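Local coordinates for glycine betaine, L-proline ABC transporter, glycine/betaine/L-proline-binding protein (ProX) (Borrelia burgdorferi, PDB 3TMG) that binds glycine betaine between its two lobes, consistent with a role as the substrate-binding component of an ABC importer for betaine-like compounds, at residues Val51-Met56 with Lys78-Lys83; Tyr59-Lys64 with Lys85-Asp90; Phe188-Ile193 with Lys244-Pro249. All blocks are in the same frame, centred on the assembly; numbering follows the deposited sequence.

Interaction 1: residues Val51-Met56 with Lys78-Lys83; sequences VTTSIM and KFYYEK
Y80 carries the whole contact from its side, its ring reaching across to T53 and S54 in the first turn of helix 53-61. Along the second segment F79 comes first: its CD2 sits 3.6 Å above the centre of one face of the Y80 ring, so the two aromatic neighbours of helix 78-84 pack on each other. At Y80 itself, CG stands anti to its own carbonyl carbon (chi1 -57°), and this throws the ring toward the start of helix 53-61. Y80 CE1 lies 3.5 Å from S54 CA, with S54 N over the face opposite F79. On the same side as S54 N, T53 CG2 comes obliquely to Y80 CE2 at 3.6 Å, the two side chains crossing at about a right angle. The phenol end is polar and doubly engaged: Y80 OH bonds to G133 O and accepts from a water at 3.1 Å, and the same water accepts from S54 N at 3.0 Å. That amide is in the first turn, where the helix has no carbonyl to offer it; T52 OG1 caps the turn by taking I55 N at 3.2 Å. Further along, K83 NZ turns back to F79 O. With the side chain of T53 about 6 Å from the bound trimethyl glycine, the N-terminal turn of helix 53-61 packs against helix 78-84 beside the ligand cleft of a periplasmic-binding-protein fold.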
loop_
_atom_site.group_PDB
_atom_site.type_symbol
_atom_site.label_atom_id
_atom_site.label_comp_id
_atom_site.label_asym_id
_atom_site.label_seq_id
_atom_site.Cartn_x
_atom_site.Cartn_y
_atom_site.Cartn_z
ATOM N N VAL A 51 8.447 -3.481 -8.503
ATOM C CA VAL A 51 8.450 -4.905 -8.736
ATOM C C VAL A 51 7.110 -5.519 -8.282
ATOM O O VAL A 51 6.168 -4.786 -7.881
ATOM C CB VAL A 51 9.670 -5.580 -8.045
ATOM C CG1 VAL A 51 10.974 -5.084 -8.647
ATOM C CG2 VAL A 51 9.652 -5.332 -6.535
ATOM N N THR A 52 6.981 -6.833 -8.389
ATOM C CA THR A 52 5.789 -7.497 -7.767
ATOM C C THR A 52 6.003 -7.624 -6.237
ATOM O O THR A 52 7.117 -7.538 -5.740
ATOM C CB THR A 52 5.502 -8.896 -8.371
ATOM O OG1 THR A 52 6.552 -9.783 -7.965
ATOM C CG2 THR A 52 5.454 -8.830 -9.943
ATOM N N THR A 53 4.917 -7.829 -5.492
ATOM C CA THR A 53 5.024 -8.097 -4.056
ATOM C C THR A 53 5.999 -9.246 -3.726
ATOM O O THR A 53 6.831 -9.110 -2.804
ATOM C CB THR A 53 3.634 -8.370 -3.443
ATOM O OG1 THR A 53 2.737 -7.336 -3.843
ATOM C CG2 THR A 53 3.699 -8.312 -1.891
ATOM N N SER A 54 5.861 -10.387 -4.418
ATOM C CA SER A 54 6.736 -11.538 -4.224
ATOM C C SER A 54 8.196 -11.146 -4.430
ATOM O O SER A 54 9.051 -11.507 -3.631
ATOM C CB SER A 54 6.365 -12.694 -5.176
ATOM O OG SER A 54 7.273 -13.804 -5.028
ATOM N N ILE A 55 8.485 -10.416 -5.508
ATOM C CA ILE A 55 9.886 -10.062 -5.815
ATOM C C ILE A 55 10.454 -9.061 -4.808
ATOM O O ILE A 55 11.623 -9.169 -4.395
ATOM C CB ILE A 55 10.013 -9.543 -7.269
ATOM C CG1 ILE A 55 9.919 -10.740 -8.217
ATOM C CG2 ILE A 55 11.303 -8.759 -7.471
ATOM C CD1 ILE A 55 10.930 -11.857 -7.941
ATOM N N MET A 56 9.617 -8.106 -4.392
ATOM C CA MET A 56 10.017 -7.171 -3.355
ATOM C C MET A 56 10.480 -7.893 -2.090
ATOM O O MET A 56 11.557 -7.598 -1.582
ATOM C CB MET A 56 8.870 -6.216 -2.992
ATOM C CG MET A 56 9.265 -5.186 -1.919
ATOM S SD MET A 56 7.829 -4.126 -1.538
ATOM C CE MET A 56 6.750 -5.301 -0.668
ATOM N N LYS A 78 0.849 -11.755 4.978
ATOM C CA LYS A 78 1.200 -12.942 5.763
ATOM C C LYS A 78 1.917 -13.988 4.910
ATOM O O LYS A 78 2.960 -14.487 5.301
ATOM C CB LYS A 78 -0.055 -13.556 6.410
ATOM N N PHE A 79 1.363 -14.258 3.725
ATOM C CA PHE A 79 1.870 -15.320 2.851
ATOM C C PHE A 79 3.365 -15.109 2.589
ATOM O O PHE A 79 4.138 -16.076 2.660
ATOM C CB PHE A 79 1.026 -15.373 1.565
ATOM C CG PHE A 79 1.552 -16.309 0.510
ATOM C CD1 PHE A 79 1.244 -17.674 0.560
ATOM C CD2 PHE A 79 2.326 -15.821 -0.542
ATOM C CE1 PHE A 79 1.739 -18.553 -0.423
ATOM C CE2 PHE A 79 2.802 -16.669 -1.529
ATOM C CZ PHE A 79 2.513 -18.047 -1.465
ATOM N N TYR A 80 3.790 -13.862 2.332
ATOM C CA TYR A 80 5.217 -13.574 2.084
ATOM C C TYR A 80 6.086 -13.415 3.332
ATOM O O TYR A 80 7.222 -13.878 3.384
ATOM C CB TYR A 80 5.357 -12.309 1.224
ATOM C CG TYR A 80 4.613 -12.403 -0.084
ATOM C CD1 TYR A 80 5.061 -13.250 -1.132
ATOM C CD2 TYR A 80 3.421 -11.685 -0.273
ATOM C CE1 TYR A 80 4.348 -13.328 -2.318
ATOM C CE2 TYR A 80 2.712 -11.761 -1.464
ATOM C CZ TYR A 80 3.199 -12.561 -2.490
ATOM O OH TYR A 80 2.483 -12.623 -3.680
ATOM N N TYR A 81 5.544 -12.735 4.331
ATOM C CA TYR A 81 6.305 -12.305 5.506
ATOM C C TYR A 81 6.687 -13.494 6.395
ATOM O O TYR A 81 7.829 -13.621 6.832
ATOM C CB TYR A 81 5.427 -11.298 6.262
ATOM C CG TYR A 81 6.039 -10.685 7.480
ATOM C CD1 TYR A 81 6.170 -11.427 8.667
ATOM C CD2 TYR A 81 6.455 -9.340 7.479
ATOM C CE1 TYR A 81 6.755 -10.882 9.796
ATOM C CE2 TYR A 81 7.023 -8.793 8.631
ATOM C CZ TYR A 81 7.159 -9.557 9.773
ATOM O OH TYR A 81 7.718 -9.048 10.938
ATOM N N GLU A 82 5.719 -14.359 6.676
ATOM C CA GLU A 82 5.952 -15.555 7.489
ATOM C C GLU A 82 7.044 -16.434 6.915
ATOM O O GLU A 82 7.813 -17.033 7.662
ATOM C CB GLU A 82 4.678 -16.373 7.608
ATOM C CG GLU A 82 3.641 -15.747 8.527
ATOM C CD GLU A 82 3.966 -16.010 9.976
ATOM O OE1 GLU A 82 5.161 -15.891 10.344
ATOM O OE2 GLU A 82 3.026 -16.351 10.735
ATOM N N LYS A 83 7.096 -16.513 5.590
ATOM C CA LYS A 83 8.063 -17.354 4.914
ATOM C C LYS A 83 9.495 -16.826 5.025
ATOM O O LYS A 83 10.421 -17.606 4.938
ATOM C CB LYS A 83 7.670 -17.532 3.444
ATOM C CG LYS A 83 6.626 -18.622 3.250
ATOM C CD LYS A 83 5.991 -18.569 1.873
ATOM C CE LYS A 83 4.586 -19.202 1.893
ATOM N NZ LYS A 83 3.690 -18.681 2.982
HETATM O O HOH W 1 3.500 -10.976 -6.127
#

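Interaction 2: residues Tyr59-Lys64 with Lys85-Asp90; sequences YLASGK and KTKFVD
One water joins the two backbones here, lying 2.6 Å from K87 O and 2.7 Å from L60 O and placed to donate to both, though other acceptors compete for its protons. The carbonyls themselves face a common solvent site instead of bonding to each other's chain, and no direct hydrogen bond crosses between 59-64 and 85-90. K87 O has a second neighbour in A61 CA, whose C-H points almost straight at it (CA to O 3.6 Å, 165° at the hydrogen). Beside that, A61 CB meets K87 CB at 3.6 Å; the methyl touches the root of the lysine, whose chain then bends at chi2 and leads away. The other half of the contact is apolar. L60 holds CG anti to its backbone N (chi1 178°), which carries the branch over to F88: L60 CD2 lies 3.6 Å from F88 CB and approaches the ring obliquely. K85 CA covers part of one face of the F88 ring. Y81 meets the same ring edge-to-face, and L212 of strand 207-214 touches both L60 and F88. Helix 53-61 ends just beyond, in a Schellman motif: G63 takes positive phi, with G63 N bonded to L60 O and K64 N to Y59 O at 2.8 Å. The contact thus sets a Schellman-capped helix end against the entry of strand 88-105, in the alpha/beta packing of a substrate-binding-protein lobe.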
loop_
_atom_site.group_PDB
_atom_site.type_symbol
_atom_site.label_atom_id
_atom_site.label_comp_id
_atom_site.label_asym_id
_atom_site.label_seq_id
_atom_site.Cartn_x
_atom_site.Cartn_y
_atom_site.Cartn_z
ATOM N N TYR A 59 13.786 -10.011 -2.771
ATOM C CA TYR A 59 14.974 -9.167 -2.906
ATOM C C TYR A 59 15.467 -8.582 -1.606
ATOM O O TYR A 59 16.667 -8.450 -1.394
ATOM C CB TYR A 59 14.686 -8.037 -3.862
ATOM C CG TYR A 59 14.920 -8.428 -5.268
ATOM C CD1 TYR A 59 15.188 -9.755 -5.606
ATOM C CD2 TYR A 59 14.877 -7.477 -6.272
ATOM C CE1 TYR A 59 15.427 -10.115 -6.909
ATOM C CE2 TYR A 59 15.121 -7.838 -7.584
ATOM C CZ TYR A 59 15.383 -9.146 -7.886
ATOM O OH TYR A 59 15.606 -9.467 -9.179
ATOM N N LEU A 60 14.515 -8.252 -0.755
ATOM C CA LEU A 60 14.782 -7.827 0.589
ATOM C C LEU A 60 15.546 -8.933 1.319
ATOM O O LEU A 60 16.581 -8.657 1.947
ATOM C CB LEU A 60 13.467 -7.513 1.285
ATOM C CG LEU A 60 13.554 -7.086 2.762
ATOM C CD1 LEU A 60 14.273 -5.753 2.902
ATOM C CD2 LEU A 60 12.152 -7.047 3.378
ATOM N N ALA A 61 15.053 -10.170 1.211
ATOM C CA ALA A 61 15.633 -11.331 1.917
ATOM C C ALA A 61 17.016 -11.722 1.413
ATOM O O ALA A 61 17.828 -12.228 2.154
ATOM C CB ALA A 61 14.684 -12.523 1.862
ATOM N N SER A 62 17.299 -11.461 0.146
ATOM C CA SER A 62 18.639 -11.727 -0.368
ATOM C C SER A 62 19.518 -10.483 -0.307
ATOM O O SER A 62 20.651 -10.543 -0.718
ATOM C CB SER A 62 18.597 -12.265 -1.793
ATOM O OG SER A 62 17.816 -11.417 -2.604
ATOM N N GLY A 63 18.977 -9.362 0.168
ATOM C CA GLY A 63 19.749 -8.099 0.282
ATOM C C GLY A 63 20.025 -7.359 -1.026
ATOM O O GLY A 63 20.951 -6.538 -1.093
ATOM N N LYS A 64 19.256 -7.637 -2.081
ATOM C CA LYS A 64 19.458 -6.949 -3.371
ATOM C C LYS A 64 18.771 -5.569 -3.398
ATOM O O LYS A 64 19.055 -4.745 -4.263
ATOM C CB LYS A 64 18.971 -7.815 -4.533
ATOM C CG LYS A 64 19.935 -8.948 -4.804
ATOM C CD LYS A 64 19.265 -9.937 -5.722
ATOM C CE LYS A 64 20.183 -11.095 -6.011
ATOM N NZ LYS A 64 19.264 -12.084 -6.618
ATOM N N LYS A 85 10.688 -14.015 7.271
ATOM C CA LYS A 85 10.959 -13.104 8.388
ATOM C C LYS A 85 12.352 -13.287 9.026
ATOM O O LYS A 85 12.876 -12.346 9.604
ATOM C CB LYS A 85 9.843 -13.164 9.445
ATOM C CG LYS A 85 9.640 -14.517 10.102
ATOM C CD LYS A 85 8.426 -14.497 11.027
ATOM C CE LYS A 85 8.416 -15.717 11.962
ATOM N NZ LYS A 85 7.013 -16.093 12.336
ATOM N N THR A 86 12.955 -14.463 8.893
ATOM C CA THR A 86 14.320 -14.662 9.418
ATOM C C THR A 86 15.393 -13.998 8.540
ATOM O O THR A 86 16.559 -13.919 8.917
ATOM C CB THR A 86 14.646 -16.149 9.686
ATOM O OG1 THR A 86 14.705 -16.877 8.454
ATOM C CG2 THR A 86 13.587 -16.744 10.596
ATOM N N LYS A 87 14.985 -13.495 7.375
ATOM C CA LYS A 87 15.939 -12.910 6.443
ATOM C C LYS A 87 15.802 -11.388 6.280
ATOM O O LYS A 87 16.414 -10.820 5.393
ATOM C CB LYS A 87 15.832 -13.574 5.057
ATOM C CG LYS A 87 16.017 -15.080 5.020
ATOM C CD LYS A 87 17.485 -15.465 5.038
ATOM C CE LYS A 87 17.656 -16.916 4.593
ATOM N NZ LYS A 87 17.015 -17.166 3.265
ATOM N N PHE A 88 15.006 -10.730 7.104
ATOM C CA PHE A 88 14.963 -9.270 7.080
ATOM C C PHE A 88 14.758 -8.725 8.492
ATOM O O PHE A 88 14.523 -9.503 9.438
ATOM C CB PHE A 88 13.887 -8.752 6.088
ATOM C CG PHE A 88 12.487 -9.277 6.342
ATOM C CD1 PHE A 88 11.755 -8.872 7.457
ATOM C CD2 PHE A 88 11.879 -10.129 5.429
ATOM C CE1 PHE A 88 10.462 -9.364 7.699
ATOM C CE2 PHE A 88 10.573 -10.601 5.633
ATOM C CZ PHE A 88 9.852 -10.217 6.775
ATOM N N VAL A 89 14.879 -7.414 8.660
ATOM C CA VAL A 89 14.632 -6.802 9.981
ATOM C C VAL A 89 13.381 -5.934 9.891
ATOM O O VAL A 89 13.314 -5.056 9.041
ATOM C CB VAL A 89 15.794 -5.896 10.464
ATOM C CG1 VAL A 89 15.530 -5.453 11.897
ATOM C CG2 VAL A 89 17.128 -6.631 10.412
ATOM N N ASP A 90 12.413 -6.177 10.767
ATOM C CA ASP A 90 11.180 -5.408 10.754
ATOM C C ASP A 90 11.370 -4.247 11.724
ATOM O O ASP A 90 11.492 -4.482 12.937
ATOM C CB ASP A 90 10.037 -6.312 11.221
ATOM C CG ASP A 90 8.650 -5.636 11.137
ATOM O OD1 ASP A 90 8.549 -4.382 11.122
ATOM O OD2 ASP A 90 7.639 -6.396 11.068
HETATM O O HOH W 2 18.190 -9.430 4.020
#

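Interaction 3: residues Phe188-Ile193 with Lys244-Pro249; sequences FSRYDI and KNDKEP
R190 and D246 reach for each other from opposite directions and close a salt bridge between helix 187-190 and helix 235-247. R190, which has the most surface buried, offers its guanidinium end-on: NH1 and NH2 both reach the single oxygen D246 OD2, each at 2.8 Å. That oxygen lies in the guanidinium plane, but the aspartate is turned, the two flat groups standing 46° apart, and both nitrogens come at OD2 from the same face of the carboxylate, about 40° above its plane. Because NH1 and NH2 share one oxygen, neither bond is straight (146° at the NH1 hydrogen). CG of R190 is anti to the backbone N, and the chain stays extended until its bend at chi3 swings the head group across. K247 adds a flank: its CE lies 3.9 Å from R190 NH2, obliquely to the guanidinium, while its NZ goes to D243 in a salt bridge. The like-charged ends of R190 and K247 are 4.8 Å apart at NH2 and NZ. D243 also takes R190 NH2, so D243 is shared by the two bases, and W186 adds a cation-pi contact to R190. With D246 and D243 both drawing on the arginine, its positive charge is probably well compensated, and across these two segments the bond is electrostatic, with the aromatic W186 beside it.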
loop_
_atom_site.group_PDB
_atom_site.type_symbol
_atom_site.label_atom_id
_atom_site.label_comp_id
_atom_site.label_asym_id
_atom_site.label_seq_id
_atom_site.Cartn_x
_atom_site.Cartn_y
_atom_site.Cartn_z
ATOM N N PHE A 188 -12.426 6.761 -0.792
ATOM C CA PHE A 188 -13.448 6.947 0.241
ATOM C C PHE A 188 -13.929 8.381 0.385
ATOM O O PHE A 188 -15.051 8.624 0.843
ATOM C CB PHE A 188 -12.945 6.372 1.595
ATOM C CG PHE A 188 -12.955 4.878 1.601
ATOM C CD1 PHE A 188 -14.134 4.206 1.882
ATOM C CD2 PHE A 188 -11.818 4.146 1.266
ATOM C CE1 PHE A 188 -14.178 2.814 1.830
ATOM C CE2 PHE A 188 -11.865 2.758 1.216
ATOM C CZ PHE A 188 -13.050 2.097 1.500
ATOM N N SER A 189 -13.138 9.354 -0.047
ATOM C CA SER A 189 -13.692 10.710 -0.051
ATOM C C SER A 189 -14.242 11.157 -1.394
ATOM O O SER A 189 -15.153 11.970 -1.443
ATOM C CB SER A 189 -12.708 11.710 0.528
ATOM O OG SER A 189 -11.523 11.631 -0.208
ATOM N N ARG A 190 -13.728 10.600 -2.491
ATOM C CA ARG A 190 -14.161 10.992 -3.816
ATOM C C ARG A 190 -15.482 10.296 -4.164
ATOM O O ARG A 190 -16.323 10.849 -4.862
ATOM C CB ARG A 190 -13.078 10.656 -4.869
ATOM C CG ARG A 190 -13.319 11.350 -6.205
ATOM C CD ARG A 190 -12.221 11.094 -7.239
ATOM N NE ARG A 190 -10.877 11.552 -6.851
ATOM C CZ ARG A 190 -9.788 11.258 -7.570
ATOM N NH1 ARG A 190 -9.919 10.533 -8.674
ATOM N NH2 ARG A 190 -8.579 11.671 -7.202
ATOM N N TYR A 191 -15.629 9.048 -3.711
ATOM C CA TYR A 191 -16.849 8.262 -3.946
ATOM C C TYR A 191 -17.593 7.988 -2.642
ATOM O O TYR A 191 -17.000 8.047 -1.594
ATOM C CB TYR A 191 -16.521 6.930 -4.621
ATOM C CG TYR A 191 -15.675 7.097 -5.855
ATOM C CD1 TYR A 191 -16.185 7.770 -6.996
ATOM C CD2 TYR A 191 -14.395 6.567 -5.916
ATOM C CE1 TYR A 191 -15.409 7.912 -8.138
ATOM C CE2 TYR A 191 -13.620 6.705 -7.055
ATOM C CZ TYR A 191 -14.123 7.397 -8.144
ATOM O OH TYR A 191 -13.352 7.533 -9.278
ATOM N N ASP A 192 -18.891 7.694 -2.744
ATOM C CA ASP A 192 -19.697 7.266 -1.630
ATOM C C ASP A 192 -19.696 5.739 -1.658
ATOM O O ASP A 192 -20.504 5.117 -2.338
ATOM C CB ASP A 192 -21.106 7.858 -1.750
ATOM C CG ASP A 192 -21.932 7.615 -0.537
ATOM O OD1 ASP A 192 -21.412 7.053 0.448
ATOM O OD2 ASP A 192 -23.113 7.982 -0.558
ATOM N N ILE A 193 -18.765 5.148 -0.903
ATOM C CA ILE A 193 -18.535 3.723 -0.899
ATOM C C ILE A 193 -18.416 3.230 0.559
ATOM O O ILE A 193 -18.176 4.031 1.453
ATOM C CB ILE A 193 -17.232 3.372 -1.661
ATOM C CG1 ILE A 193 -16.042 4.263 -1.213
ATOM C CG2 ILE A 193 -17.471 3.487 -3.168
ATOM C CD1 ILE A 193 -14.675 3.780 -1.724
ATOM N N LYS A 244 -3.329 13.938 -5.212
ATOM C CA LYS A 244 -2.650 14.842 -6.170
ATOM C C LYS A 244 -1.991 14.016 -7.286
ATOM O O LYS A 244 -2.107 14.390 -8.464
ATOM C CB LYS A 244 -1.624 15.730 -5.441
ATOM C CG LYS A 244 -0.807 16.706 -6.300
ATOM C CD LYS A 244 -0.021 17.679 -5.398
ATOM C CE LYS A 244 1.102 18.458 -6.108
ATOM N NZ LYS A 244 0.616 19.258 -7.256
ATOM N N ASN A 245 -1.284 12.945 -6.904
ATOM C CA ASN A 245 -0.646 12.008 -7.859
ATOM C C ASN A 245 -1.653 11.359 -8.808
ATOM O O ASN A 245 -1.408 11.301 -10.020
ATOM C CB ASN A 245 0.143 10.889 -7.151
ATOM C CG ASN A 245 1.463 11.372 -6.599
ATOM O OD1 ASN A 245 1.911 12.439 -6.960
ATOM N ND2 ASN A 245 2.087 10.585 -5.696
ATOM N N ASP A 246 -2.812 10.951 -8.259
ATOM C CA ASP A 246 -3.896 10.447 -9.102
ATOM C C ASP A 246 -4.366 11.508 -10.123
ATOM O O ASP A 246 -4.641 11.203 -11.300
ATOM C CB ASP A 246 -5.099 9.955 -8.264
ATOM C CG ASP A 246 -6.282 9.583 -9.140
ATOM O OD1 ASP A 246 -6.233 8.464 -9.670
ATOM O OD2 ASP A 246 -7.236 10.376 -9.328
ATOM N N LYS A 247 -4.464 12.756 -9.698
ATOM C CA LYS A 247 -4.942 13.813 -10.597
ATOM C C LYS A 247 -3.845 14.302 -11.539
ATOM O O LYS A 247 -4.135 14.999 -12.505
ATOM C CB LYS A 247 -5.470 15.010 -9.786
ATOM C CG LYS A 247 -6.671 14.664 -8.922
ATOM C CD LYS A 247 -7.080 15.847 -8.028
ATOM C CE LYS A 247 -8.454 15.575 -7.452
ATOM N NZ LYS A 247 -8.656 16.349 -6.184
ATOM N N GLU A 248 -2.599 13.917 -11.259
ATOM C CA GLU A 248 -1.448 14.386 -12.049
ATOM C C GLU A 248 -0.630 13.186 -12.464
ATOM O O GLU A 248 0.457 13.000 -11.969
ATOM C CB GLU A 248 -0.604 15.396 -11.249
ATOM C CG GLU A 248 -1.394 16.650 -10.898
ATOM C CD GLU A 248 -0.701 17.637 -9.965
ATOM O OE1 GLU A 248 0.391 17.374 -9.441
ATOM O OE2 GLU A 248 -1.296 18.730 -9.741
ATOM N N PRO A 249 -1.172 12.343 -13.370
ATOM C CA PRO A 249 -0.452 11.072 -13.619
ATOM C C PRO A 249 0.986 11.315 -14.108
ATOM O O PRO A 249 1.227 12.217 -14.927
ATOM C CB PRO A 249 -1.286 10.368 -14.707
ATOM C CG PRO A 249 -2.299 11.329 -15.172
ATOM C CD PRO A 249 -2.401 12.465 -14.177
#

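In the fold
Interactions 1 and 2 are neighbours, with centres about 10 Å apart, and share helix 53-61: interaction 1 uses its start, interaction 2 its end. Their second segments follow one another in the chain, helix 78-84 then strand 88-105, and Y81 ties them, touching both F88 and D90. Interaction 1 is buried and close to the ligand; interaction 2 is only partly buried. Interaction 1 sets an aromatic ring on a threonine and a serine, interaction 2 a leucine on a phenylalanine; each has one water bridging polar groups. Interaction 3 lies on the opposite side of the chain's centre, about 27 Å from interaction 1 between centres. It is a surface contact, joining helices 187-190 and 235-247 by charge.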